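Local coordinates for protein uncharacterized N-acetyltransferase SSO0209 (Sulfolobus solfataricus P2, PDB 4R3L) that transfers the acetyl group of acetyl-CoA to the free alpha-amino group at protein N termini, preferring those that begin with serine, at residues I92-E97 against G102-L107; T106-S111 against A137-L142; L126-R129 against A135-L138. All coordinates share one frame; numbering follows the deposited sequence.

Contact 1 (I92-E97 against G102-L107); sequences IAVLEE and GIATTL. With COA (coenzyme A), chain C.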
loop_
_atom_site.group_PDB
_atom_site.type_symbol
_atom_site.label_atom_id
_atom_site.label_comp_id
_atom_site.label_asym_id
_atom_site.label_seq_id
_atom_site.Cartn_x
_atom_site.Cartn_y
_atom_site.Cartn_z
ATOM N N ILE A 92 1.621 -1.335 -3.357
ATOM C CA ILE A 92 1.055 -0.301 -4.214
ATOM C C ILE A 92 1.918 -0.180 -5.472
ATOM O O ILE A 92 3.150 -0.182 -5.411
ATOM C CB ILE A 92 0.935 1.057 -3.470
ATOM C CG1 ILE A 92 0.236 2.104 -4.342
ATOM C CG2 ILE A 92 2.299 1.574 -3.003
ATOM C CD1 ILE A 92 0.027 3.427 -3.619
ATOM N N ALA A 93 1.273 -0.129 -6.622
ATOM C CA ALA A 93 2.010 -0.015 -7.865
ATOM C C ALA A 93 1.165 0.673 -8.929
ATOM O O ALA A 93 -0.061 0.596 -8.904
ATOM C CB ALA A 93 2.451 -1.390 -8.345
ATOM N N VAL A 94 1.836 1.348 -9.857
ATOM C CA VAL A 94 1.182 2.022 -10.969
ATOM C C VAL A 94 1.972 1.722 -12.240
ATOM O O VAL A 94 3.199 1.809 -12.222
ATOM C CB VAL A 94 1.111 3.553 -10.734
ATOM C CG1 VAL A 94 0.496 4.271 -11.930
ATOM C CG2 VAL A 94 0.346 3.877 -9.445
ATOM N N LEU A 95 1.289 1.349 -13.322
ATOM C CA LEU A 95 1.973 1.083 -14.597
ATOM C C LEU A 95 2.801 2.310 -15.005
ATOM O O LEU A 95 2.344 3.445 -14.855
ATOM C CB LEU A 95 0.970 0.723 -15.701
ATOM C CG LEU A 95 0.324 -0.667 -15.647
ATOM C CD1 LEU A 95 -0.703 -0.856 -16.742
ATOM C CD2 LEU A 95 1.386 -1.757 -15.719
ATOM N N GLU A 96 4.016 2.071 -15.503
ATOM C CA GLU A 96 4.969 3.138 -15.832
ATOM C C GLU A 96 4.376 4.237 -16.706
ATOM O O GLU A 96 4.630 5.417 -16.475
ATOM C CB GLU A 96 6.205 2.556 -16.530
ATOM C CG GLU A 96 7.339 3.571 -16.758
ATOM C CD GLU A 96 7.168 4.396 -18.031
ATOM O OE1 GLU A 96 6.550 3.895 -18.994
ATOM O OE2 GLU A 96 7.646 5.551 -18.065
ATOM N N GLU A 97 3.596 3.847 -17.706
ATOM C CA GLU A 97 3.043 4.800 -18.665
ATOM C C GLU A 97 2.106 5.807 -17.999
ATOM O O GLU A 97 1.895 6.907 -18.507
ATOM C CB GLU A 97 2.310 4.057 -19.785
ATOM C CG GLU A 97 3.216 3.199 -20.666
ATOM C CD GLU A 97 3.494 1.808 -20.093
ATOM O OE1 GLU A 97 3.016 1.491 -18.981
ATOM O OE2 GLU A 97 4.203 1.026 -20.765
ATOM N N GLY A 102 -0.631 11.516 -10.319
ATOM C CA GLY A 102 -1.311 11.558 -9.038
ATOM C C GLY A 102 -2.043 10.265 -8.671
ATOM O O GLY A 102 -2.797 10.237 -7.701
ATOM N N ILE A 103 -1.842 9.204 -9.450
ATOM C CA ILE A 103 -2.572 7.965 -9.201
ATOM C C ILE A 103 -2.212 7.382 -7.834
ATOM O O ILE A 103 -3.102 7.030 -7.051
ATOM C CB ILE A 103 -2.324 6.914 -10.293
ATOM C CG1 ILE A 103 -3.029 7.342 -11.589
ATOM C CG2 ILE A 103 -2.846 5.538 -9.841
ATOM C CD1 ILE A 103 -2.728 6.481 -12.791
ATOM N N ALA A 104 -0.920 7.281 -7.536
ATOM C CA ALA A 104 -0.529 6.669 -6.256
ATOM C C ALA A 104 -1.019 7.533 -5.105
ATOM O O ALA A 104 -1.471 7.030 -4.078
ATOM C CB ALA A 104 0.973 6.472 -6.173
ATOM N N THR A 105 -0.951 8.851 -5.285
ATOM C CA THR A 105 -1.434 9.744 -4.243
ATOM C C THR A 105 -2.903 9.521 -3.971
ATOM O O THR A 105 -3.317 9.485 -2.816
ATOM C CB THR A 105 -1.200 11.233 -4.610
ATOM O OG1 THR A 105 0.207 11.481 -4.658
ATOM C CG2 THR A 105 -1.824 12.134 -3.562
ATOM N N THR A 106 -3.706 9.359 -5.020
ATOM C CA THR A 106 -5.128 9.210 -4.789
ATOM C C THR A 106 -5.457 7.798 -4.291
ATOM O O THR A 106 -6.378 7.632 -3.501
ATOM C CB THR A 106 -5.950 9.526 -6.054
ATOM O OG1 THR A 106 -5.587 8.623 -7.112
ATOM C CG2 THR A 106 -5.692 10.974 -6.491
ATOM N N LEU A 107 -4.706 6.797 -4.741
ATOM C CA LEU A 107 -4.898 5.439 -4.194
ATOM C C LEU A 107 -4.667 5.441 -2.675
ATOM O O LEU A 107 -5.447 4.868 -1.904
ATOM C CB LEU A 107 -3.960 4.421 -4.871
ATOM C CG LEU A 107 -4.336 3.998 -6.298
ATOM C CD1 LEU A 107 -3.200 3.225 -6.965
ATOM C CD2 LEU A 107 -5.620 3.166 -6.299
HETATM N N1A COA C . 10.835 11.112 -8.641
HETATM C C2A COA C . 10.635 12.071 -7.714
HETATM N N3A COA C . 9.454 12.201 -7.106
HETATM C C4A COA C . 8.416 11.364 -7.414
HETATM C C5A COA C . 8.588 10.368 -8.364
HETATM C C6A COA C . 9.841 10.255 -8.986
HETATM N N6A COA C . 10.067 9.221 -9.990
HETATM N N7A COA C . 7.384 9.681 -8.467
HETATM C C8A COA C . 6.503 10.254 -7.600
HETATM N N9A COA C . 7.115 11.264 -6.950
HETATM C C1B COA C . 6.519 12.159 -5.944
HETATM C C2B COA C . 6.346 13.512 -6.513
HETATM O O2B COA C . 6.416 14.472 -5.520
HETATM C C3B COA C . 4.993 13.474 -7.017
HETATM O O3B COA C . 4.542 14.757 -7.192
HETATM P P3B COA C . 4.622 15.415 -8.614
HETATM O O7A COA C . 3.711 16.640 -8.677
HETATM O O8A COA C . 4.175 14.438 -9.628
HETATM O O9A COA C . 6.036 15.820 -8.901
HETATM C C4B COA C . 4.301 12.773 -5.921
HETATM O O4B COA C . 5.195 11.753 -5.552
HETATM C C5B COA C . 3.046 12.150 -6.366
HETATM O O5B COA C . 3.249 11.044 -7.200
HETATM P P1A COA C . 2.112 10.218 -7.921
HETATM O O1A COA C . 1.890 10.707 -9.326
HETATM O O2A COA C . 0.884 10.255 -7.107
HETATM O O3A COA C . 2.761 8.760 -7.982
HETATM P P2A COA C . 2.640 7.733 -9.173
HETATM O O4A COA C . 3.555 8.093 -10.332
HETATM O O5A COA C . 1.215 7.593 -9.604
HETATM O O6A COA C . 3.119 6.310 -8.597
HETATM C CBP COA C . 4.748 4.860 -7.500
HETATM C CCP COA C . 4.144 6.286 -7.674
HETATM C CDP COA C . 5.912 4.929 -6.549
HETATM C CEP COA C . 3.646 3.967 -6.931
HETATM C CAP COA C . 5.164 4.422 -8.886
HETATM O OAP COA C . 6.363 5.055 -9.339
HETATM C C9P COA C . 5.400 2.931 -9.036
HETATM O O9P COA C . 4.441 2.149 -9.267
HETATM N N8P COA C . 6.726 2.356 -8.953
HETATM C C7P COA C . 6.995 0.928 -9.094
HETATM C C6P COA C . 6.321 0.064 -7.989
HETATM C C5P COA C . 6.648 0.555 -6.581
HETATM O O5P COA C . 7.848 0.806 -6.298
HETATM N N4P COA C . 5.579 0.749 -5.600
HETATM C C3P COA C . 5.886 1.229 -4.268
HETATM C C2P COA C . 6.669 0.310 -3.338
HETATM S S1P COA C . 6.687 0.683 -1.614
#
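Val-94 and Ile-103 meet where the end of strand 83-94 faces the first turn of helix 103-119. CG2 of Val-94 lies 3.6 Å from CG2 of Ile-103, and the two branched side chains cross obliquely. Val-94 turns CG1 anti to its own N (chi1 177°), which carries that methyl to CD1 of Ile-103 and leaves CG2 over the helix, within packing distance of CB of Ala-104 and CD1 of Leu-107. Two residues earlier in the strand, Ile-92 stretches its fully extended chain so that CD1 comes 4.1 Å from Ala-104 CB and also meets CB of Leu-107. Beta-branched residues suit the strand, and a residue as small as Ala-104 suits the helix here, because its CB lies only 3.2 Å from O6A of coenzyme A.

No hydrogen bond runs between the segments; the cofactor bridges them. Along the strand, O of Ile-92 accepts a hydrogen bond from N4P of the pantetheine arm, and N of Val-94 donates to O9P at 2.8 Å. At the helix start, N of Gly-102 donates to O1A, N of Ala-104 donates to O5A, and Thr-105 grips O2A twice, through N and through OG1 at 2.8 Å. Gly-102, the N-cap, has a positive phi (92°) at which a side chain would collide with the preceding carbonyl oxygen. Replacing Val-94 by an alanine would probably open a gap beside Ile-103 and Leu-107 and leave the helix start less firmly seated against the strand.

Behind this layer, Ile-66 of strand 61-72 touches both Ile-92 and Leu-107. The pyrophosphate sits at a helix N terminus, as in other GNAT enzymes, where backbone N-H groups and the helix dipole would probably help to offset its negative charge.

Contact 2 (T106-S111 against A137-L142); sequences TLLEAS and ALYEKL. With COA (coenzyme A), chain C.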
loop_
_atom_site.group_PDB
_atom_site.type_symbol
_atom_site.label_atom_id
_atom_site.label_comp_id
_atom_site.label_asym_id
_atom_site.label_seq_id
_atom_site.Cartn_x
_atom_site.Cartn_y
_atom_site.Cartn_z
ATOM N N THR A 106 -3.706 9.359 -5.020
ATOM C CA THR A 106 -5.128 9.210 -4.789
ATOM C C THR A 106 -5.457 7.798 -4.291
ATOM O O THR A 106 -6.378 7.632 -3.501
ATOM C CB THR A 106 -5.950 9.526 -6.054
ATOM O OG1 THR A 106 -5.587 8.623 -7.112
ATOM C CG2 THR A 106 -5.692 10.974 -6.491
ATOM N N LEU A 107 -4.706 6.797 -4.741
ATOM C CA LEU A 107 -4.898 5.439 -4.194
ATOM C C LEU A 107 -4.667 5.441 -2.675
ATOM O O LEU A 107 -5.447 4.868 -1.904
ATOM C CB LEU A 107 -3.960 4.421 -4.871
ATOM C CG LEU A 107 -4.336 3.998 -6.298
ATOM C CD1 LEU A 107 -3.200 3.225 -6.965
ATOM C CD2 LEU A 107 -5.620 3.166 -6.299
ATOM N N LEU A 108 -3.577 6.069 -2.245
ATOM C CA LEU A 108 -3.271 6.144 -0.816
ATOM C C LEU A 108 -4.331 6.915 -0.048
ATOM O O LEU A 108 -4.697 6.524 1.050
ATOM C CB LEU A 108 -1.901 6.786 -0.578
ATOM C CG LEU A 108 -0.681 5.892 -0.780
ATOM C CD1 LEU A 108 0.543 6.712 -1.147
ATOM C CD2 LEU A 108 -0.419 5.077 0.501
ATOM N N GLU A 109 -4.827 8.017 -0.612
ATOM C CA GLU A 109 -5.837 8.783 0.100
ATOM C C GLU A 109 -7.097 7.967 0.298
ATOM O O GLU A 109 -7.708 8.008 1.367
ATOM C CB GLU A 109 -6.178 10.082 -0.637
ATOM C CG GLU A 109 -7.041 11.042 0.202
ATOM C CD GLU A 109 -8.558 10.807 0.086
ATOM O OE1 GLU A 109 -9.008 10.019 -0.774
ATOM O OE2 GLU A 109 -9.313 11.439 0.867
ATOM N N ALA A 110 -7.482 7.229 -0.737
ATOM C CA ALA A 110 -8.708 6.449 -0.681
ATOM C C ALA A 110 -8.572 5.323 0.337
ATOM O O ALA A 110 -9.485 5.076 1.139
ATOM C CB ALA A 110 -9.045 5.876 -2.064
ATOM N N SER A 111 -7.435 4.635 0.286
ATOM C CA SER A 111 -7.186 3.544 1.221
ATOM C C SER A 111 -7.127 4.088 2.643
ATOM O O SER A 111 -7.718 3.516 3.548
ATOM C CB SER A 111 -5.892 2.792 0.868
ATOM O OG SER A 111 -5.831 1.545 1.566
ATOM N N ALA A 137 9.634 9.650 -1.928
ATOM C CA ALA A 137 9.217 11.029 -2.166
ATOM C C ALA A 137 7.706 11.156 -2.019
ATOM O O ALA A 137 7.218 12.098 -1.391
ATOM C CB ALA A 137 9.658 11.491 -3.551
ATOM N N LEU A 138 6.990 10.203 -2.608
ATOM C CA LEU A 138 5.534 10.139 -2.543
ATOM C C LEU A 138 5.087 10.172 -1.080
ATOM O O LEU A 138 4.356 11.070 -0.656
ATOM C CB LEU A 138 5.039 8.870 -3.252
ATOM C CG LEU A 138 3.622 8.330 -3.058
ATOM C CD1 LEU A 138 2.624 9.190 -3.786
ATOM C CD2 LEU A 138 3.524 6.866 -3.517
ATOM N N TYR A 139 5.571 9.206 -0.303
ATOM C CA TYR A 139 5.180 9.081 1.097
ATOM C C TYR A 139 5.557 10.300 1.950
ATOM O O TYR A 139 4.794 10.717 2.826
ATOM C CB TYR A 139 5.800 7.811 1.690
ATOM C CG TYR A 139 5.535 6.556 0.875
ATOM C CD1 TYR A 139 4.308 6.338 0.255
ATOM C CD2 TYR A 139 6.516 5.594 0.722
ATOM C CE1 TYR A 139 4.076 5.179 -0.483
ATOM C CE2 TYR A 139 6.296 4.456 -0.014
ATOM C CZ TYR A 139 5.081 4.249 -0.620
ATOM O OH TYR A 139 4.881 3.088 -1.344
ATOM N N GLU A 140 6.734 10.868 1.731
ATOM C CA GLU A 140 7.102 12.056 2.507
ATOM C C GLU A 140 6.190 13.246 2.153
ATOM O O GLU A 140 5.836 14.046 3.018
ATOM C CB GLU A 140 8.578 12.411 2.296
ATOM C CG GLU A 140 9.537 11.462 3.022
ATOM C CD GLU A 140 10.997 11.733 2.697
ATOM O OE1 GLU A 140 11.264 12.420 1.688
ATOM O OE2 GLU A 140 11.874 11.255 3.452
ATOM N N LYS A 141 5.778 13.333 0.893
ATOM C CA LYS A 141 4.821 14.365 0.489
ATOM C C LYS A 141 3.482 14.210 1.204
ATOM O O LYS A 141 2.803 15.196 1.472
ATOM C CB LYS A 141 4.601 14.346 -1.026
ATOM C CG LYS A 141 5.473 15.329 -1.800
ATOM C CD LYS A 141 4.711 15.938 -2.973
ATOM C CE LYS A 141 5.568 16.938 -3.749
ATOM N NZ LYS A 141 6.013 18.108 -2.933
ATOM N N LEU A 142 3.108 12.967 1.510
ATOM C CA LEU A 142 1.847 12.667 2.190
ATOM C C LEU A 142 2.043 12.620 3.692
ATOM O O LEU A 142 1.212 12.083 4.424
ATOM C CB LEU A 142 1.263 11.335 1.701
ATOM C CG LEU A 142 0.352 11.391 0.472
ATOM C CD1 LEU A 142 1.035 12.073 -0.693
ATOM C CD2 LEU A 142 -0.090 9.995 0.075
HETATM N N1A COA C . 10.835 11.112 -8.641
HETATM C C2A COA C . 10.635 12.071 -7.714
HETATM N N3A COA C . 9.454 12.201 -7.106
HETATM C C4A COA C . 8.416 11.364 -7.414
HETATM C C5A COA C . 8.588 10.368 -8.364
HETATM C C6A COA C . 9.841 10.255 -8.986
HETATM N N6A COA C . 10.067 9.221 -9.990
HETATM N N7A COA C . 7.384 9.681 -8.467
HETATM C C8A COA C . 6.503 10.254 -7.600
HETATM N N9A COA C . 7.115 11.264 -6.950
HETATM C C1B COA C . 6.519 12.159 -5.944
HETATM C C2B COA C . 6.346 13.512 -6.513
HETATM O O2B COA C . 6.416 14.472 -5.520
HETATM C C3B COA C . 4.993 13.474 -7.017
HETATM O O3B COA C . 4.542 14.757 -7.192
HETATM P P3B COA C . 4.622 15.415 -8.614
HETATM O O7A COA C . 3.711 16.640 -8.677
HETATM O O8A COA C . 4.175 14.438 -9.628
HETATM O O9A COA C . 6.036 15.820 -8.901
HETATM C C4B COA C . 4.301 12.773 -5.921
HETATM O O4B COA C . 5.195 11.753 -5.552
HETATM C C5B COA C . 3.046 12.150 -6.366
HETATM O O5B COA C . 3.249 11.044 -7.200
HETATM P P1A COA C . 2.112 10.218 -7.921
HETATM O O1A COA C . 1.890 10.707 -9.326
HETATM O O2A COA C . 0.884 10.255 -7.107
HETATM O O3A COA C . 2.761 8.760 -7.982
HETATM P P2A COA C . 2.640 7.733 -9.173
HETATM O O4A COA C . 3.555 8.093 -10.332
HETATM O O5A COA C . 1.215 7.593 -9.604
HETATM O O6A COA C . 3.119 6.310 -8.597
HETATM C CBP COA C . 4.748 4.860 -7.500
HETATM C CCP COA C . 4.144 6.286 -7.674
HETATM C CDP COA C . 5.912 4.929 -6.549
HETATM C CEP COA C . 3.646 3.967 -6.931
HETATM C CAP COA C . 5.164 4.422 -8.886
HETATM O OAP COA C . 6.363 5.055 -9.339
HETATM C C9P COA C . 5.400 2.931 -9.036
HETATM O O9P COA C . 4.441 2.149 -9.267
HETATM N N8P COA C . 6.726 2.356 -8.953
HETATM C C7P COA C . 6.995 0.928 -9.094
HETATM C C6P COA C . 6.321 0.064 -7.989
HETATM C C5P COA C . 6.648 0.555 -6.581
HETATM O O5P COA C . 7.848 0.806 -6.298
HETATM N N4P COA C . 5.579 0.749 -5.600
HETATM C C3P COA C . 5.886 1.229 -4.268
HETATM C C2P COA C . 6.669 0.310 -3.338
HETATM S S1P COA C . 6.687 0.683 -1.614
#
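Leu-108 gives up by far the most surface here, and a single methyl, CD1, makes its closest contacts with three residues of the facing segment, two in helix 133-141 and one just past its end. With CG anti to its carbonyl carbon (chi1 -79°), the side chain leaves helix 103-119 and ends among Leu-138, Tyr-139 and Leu-142. The closest of the three is Leu-142, whose CD2 lies 3.6 Å from Leu-108 CD1 and 3.7 Å from Leu-108 CB, so this methyl rests against the base of the leucine as well as its end.

Leu-142 is the first residue after helix 133-141 to leave helical geometry, yet its N still bonds to O of Leu-138. A branched aliphatic chain suits this place, since its CD2 can lie against both the CB and the CD1 of Leu-108.

Tyr-139 presents an edge: Leu-108 CD1 lies near the plane of the ring, 3.9 Å from CE1. The ring runs past the leucine toward the cofactor, where its OH stands 3.0 Å from S1P of coenzyme A. A tyrosine fits because its hydrocarbon edge packs in the core while its hydroxyl reaches the thiol. Leu-138 meets Leu-108 tip to tip, CD2 to CD1 at 3.8 Å, while its other methyl, CD1, turns to O2A and O5B of the cofactor. On the same helix Ala-137 CB lies 3.6 Å from N3A of the adenine, and the aliphatic chain of Lys-141 lies along the ribose, beside O2B.

Beneath Leu-108, Val-89 and Ile-92 of strand 83-94 continue the apolar packing. Since no hydrogen bond crosses between the two segments, the helices are held here by apolar packing, and the hydroxyl of Tyr-139 lies on the cofactor side of that packing.

Contact 3 (L126-R129 against A135-L138); sequences LEVR and AIAL. With COA (coenzyme A), chain C.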
loop_
_atom_site.group_PDB
_atom_site.type_symbol
_atom_site.label_atom_id
_atom_site.label_comp_id
_atom_site.label_asym_id
_atom_site.label_seq_id
_atom_site.Cartn_x
_atom_site.Cartn_y
_atom_site.Cartn_z
ATOM N N LEU A 126 3.874 1.346 6.172
ATOM C CA LEU A 126 4.318 0.541 5.051
ATOM C C LEU A 126 5.813 0.357 5.144
ATOM O O LEU A 126 6.480 1.029 5.934
ATOM C CB LEU A 126 3.942 1.210 3.725
ATOM C CG LEU A 126 4.463 2.644 3.566
ATOM C CD1 LEU A 126 5.902 2.724 3.016
ATOM C CD2 LEU A 126 3.520 3.472 2.707
ATOM N N GLU A 127 6.332 -0.536 4.316
ATOM C CA GLU A 127 7.770 -0.711 4.172
ATOM C C GLU A 127 8.196 -0.268 2.770
ATOM O O GLU A 127 7.473 -0.502 1.805
ATOM C CB GLU A 127 8.157 -2.170 4.418
ATOM C CG GLU A 127 8.116 -2.612 5.878
ATOM C CD GLU A 127 6.737 -3.014 6.357
ATOM O OE1 GLU A 127 5.897 -3.416 5.524
ATOM O OE2 GLU A 127 6.495 -2.940 7.583
ATOM N N VAL A 128 9.351 0.382 2.633
ATOM C CA VAL A 128 9.815 0.735 1.284
ATOM C C VAL A 128 11.336 0.541 1.159
ATOM O O VAL A 128 12.059 0.869 2.083
ATOM C CB VAL A 128 9.421 2.188 0.927
ATOM C CG1 VAL A 128 9.959 3.174 1.950
ATOM C CG2 VAL A 128 9.877 2.555 -0.476
ATOM N N ARG A 129 11.804 -0.026 0.045
ATOM C CA ARG A 129 13.250 -0.180 -0.180
ATOM C C ARG A 129 13.955 1.162 -0.048
ATOM O O ARG A 129 13.485 2.159 -0.576
ATOM C CB ARG A 129 13.540 -0.776 -1.566
ATOM C CG ARG A 129 13.221 -2.242 -1.702
ATOM C CD ARG A 129 13.655 -2.793 -3.064
ATOM N NE ARG A 129 13.275 -4.195 -3.235
ATOM C CZ ARG A 129 14.091 -5.225 -3.022
ATOM N NH1 ARG A 129 15.343 -5.011 -2.632
ATOM N NH2 ARG A 129 13.660 -6.473 -3.200
ATOM N N ALA A 135 9.062 6.261 -4.627
ATOM C CA ALA A 135 8.080 5.922 -3.599
ATOM C C ALA A 135 8.315 6.726 -2.317
ATOM O O ALA A 135 7.367 7.236 -1.715
ATOM C CB ALA A 135 8.098 4.412 -3.316
ATOM N N ILE A 136 9.571 6.874 -1.913
ATOM C CA ILE A 136 9.874 7.597 -0.679
ATOM C C ILE A 136 9.429 9.057 -0.758
ATOM O O ILE A 136 8.921 9.641 0.226
ATOM C CB ILE A 136 11.377 7.538 -0.364
ATOM C CG1 ILE A 136 11.810 6.092 -0.088
ATOM C CG2 ILE A 136 11.717 8.414 0.825
ATOM C CD1 ILE A 136 13.295 5.957 0.186
ATOM N N ALA A 137 9.634 9.650 -1.928
ATOM C CA ALA A 137 9.217 11.029 -2.166
ATOM C C ALA A 137 7.706 11.156 -2.019
ATOM O O ALA A 137 7.218 12.098 -1.391
ATOM C CB ALA A 137 9.658 11.491 -3.551
ATOM N N LEU A 138 6.990 10.203 -2.608
ATOM C CA LEU A 138 5.534 10.139 -2.543
ATOM C C LEU A 138 5.087 10.172 -1.080
ATOM O O LEU A 138 4.356 11.070 -0.656
ATOM C CB LEU A 138 5.039 8.870 -3.252
ATOM C CG LEU A 138 3.622 8.330 -3.058
ATOM C CD1 LEU A 138 2.624 9.190 -3.786
ATOM C CD2 LEU A 138 3.524 6.866 -3.517
HETATM N N1A COA C . 10.835 11.112 -8.641
HETATM C C2A COA C . 10.635 12.071 -7.714
HETATM N N3A COA C . 9.454 12.201 -7.106
HETATM C C4A COA C . 8.416 11.364 -7.414
HETATM C C5A COA C . 8.588 10.368 -8.364
HETATM C C6A COA C . 9.841 10.255 -8.986
HETATM N N6A COA C . 10.067 9.221 -9.990
HETATM N N7A COA C . 7.384 9.681 -8.467
HETATM C C8A COA C . 6.503 10.254 -7.600
HETATM N N9A COA C . 7.115 11.264 -6.950
HETATM C C1B COA C . 6.519 12.159 -5.944
HETATM C C2B COA C . 6.346 13.512 -6.513
HETATM O O2B COA C . 6.416 14.472 -5.520
HETATM C C3B COA C . 4.993 13.474 -7.017
HETATM O O3B COA C . 4.542 14.757 -7.192
HETATM P P3B COA C . 4.622 15.415 -8.614
HETATM O O7A COA C . 3.711 16.640 -8.677
HETATM O O8A COA C . 4.175 14.438 -9.628
HETATM O O9A COA C . 6.036 15.820 -8.901
HETATM C C4B COA C . 4.301 12.773 -5.921
HETATM O O4B COA C . 5.195 11.753 -5.552
HETATM C C5B COA C . 3.046 12.150 -6.366
HETATM O O5B COA C . 3.249 11.044 -7.200
HETATM P P1A COA C . 2.112 10.218 -7.921
HETATM O O1A COA C . 1.890 10.707 -9.326
HETATM O O2A COA C . 0.884 10.255 -7.107
HETATM O O3A COA C . 2.761 8.760 -7.982
HETATM P P2A COA C . 2.640 7.733 -9.173
HETATM O O4A COA C . 3.555 8.093 -10.332
HETATM O O5A COA C . 1.215 7.593 -9.604
HETATM O O6A COA C . 3.119 6.310 -8.597
HETATM C CBP COA C . 4.748 4.860 -7.500
HETATM C CCP COA C . 4.144 6.286 -7.674
HETATM C CDP COA C . 5.912 4.929 -6.549
HETATM C CEP COA C . 3.646 3.967 -6.931
HETATM C CAP COA C . 5.164 4.422 -8.886
HETATM O OAP COA C . 6.363 5.055 -9.339
HETATM C C9P COA C . 5.400 2.931 -9.036
HETATM O O9P COA C . 4.441 2.149 -9.267
HETATM N N8P COA C . 6.726 2.356 -8.953
HETATM C C7P COA C . 6.995 0.928 -9.094
HETATM C C6P COA C . 6.321 0.064 -7.989
HETATM C C5P COA C . 6.648 0.555 -6.581
HETATM O O5P COA C . 7.848 0.806 -6.298
HETATM N N4P COA C . 5.579 0.749 -5.600
HETATM C C3P COA C . 5.886 1.229 -4.268
HETATM C C2P COA C . 6.669 0.310 -3.338
HETATM S S1P COA C . 6.687 0.683 -1.614
#
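Val-128 has CG1 between its backbone N and carbonyl carbon (chi1 57°), and this rotation aims both methyls at helix 133-141: CG1 against Ile-136, CG2 between Ile-136 and Ala-135. Ile-136 answers with CG1 anti to its carbonyl carbon (chi1 -64°) and an extended chain beyond, which brings its end nearer to the strand than its CB direction alone would suggest. The two side chains cross at about a right angle, with Ile-136 CG1 4.0 Å from Val-128 CG1, and CD1 of Ile-136 runs on to the carbonyl oxygen of Arg-129 at 3.9 Å. Ala-135 CB lies 3.8 Å from Val-128 CG2. A small residue suits this place, since a longer side chain would probably press on Val-128 or the cofactor; the same CB is 3.9 Å from the methyl CDP of coenzyme A.

In the GNAT fold the parallel strands 83-94 and 123-129 splay apart, and the pantetheine arm enters the opening between them. Helix 133-141, which follows strand 123-129, packs beside that opening. Val-128, on the strand edge of the opening, has its CG2 3.9 Å from S1P. A short, branched, apolar side chain can fill the angle between helix and thiol.

Tyr-161 of strand 160-166 touches both Val-128 and Ile-136 and so continues the packing into the sheet. The neighbours of Val-128 along the strand serve other sites. Glu-127, a zinc-binding residue, bonds through OE1 to NE2 of His-88 and through its backbone to the bound peptide; the guanidinium of Arg-129 forms salt bridges with Glu-158 and Asp-156 and a cation-pi contact with the substrate-binding Tyr-154.

Overall arrangement
From the N terminus, contact 1 comes first, closing the short loop between strand 83-94 and helix 103-119, the first half of a beta-alpha-beta unit completed by strand 123-129. Contact 2 starts on that helix, sharing Thr-106 and Leu-107 with contact 1, and spans the longest stretch of chain to reach helix 133-141. Contact 3 opens within that span, on strand 123-129, and closes on the same helix, its last segment overlapping that of contact 2 at Ala-137 and Leu-138. Ile-92 packs against Tyr-139, which in turn touches Leu-126 and Val-128. Together the contacts tie two neighbouring parallel strands and two helices around one coenzyme A.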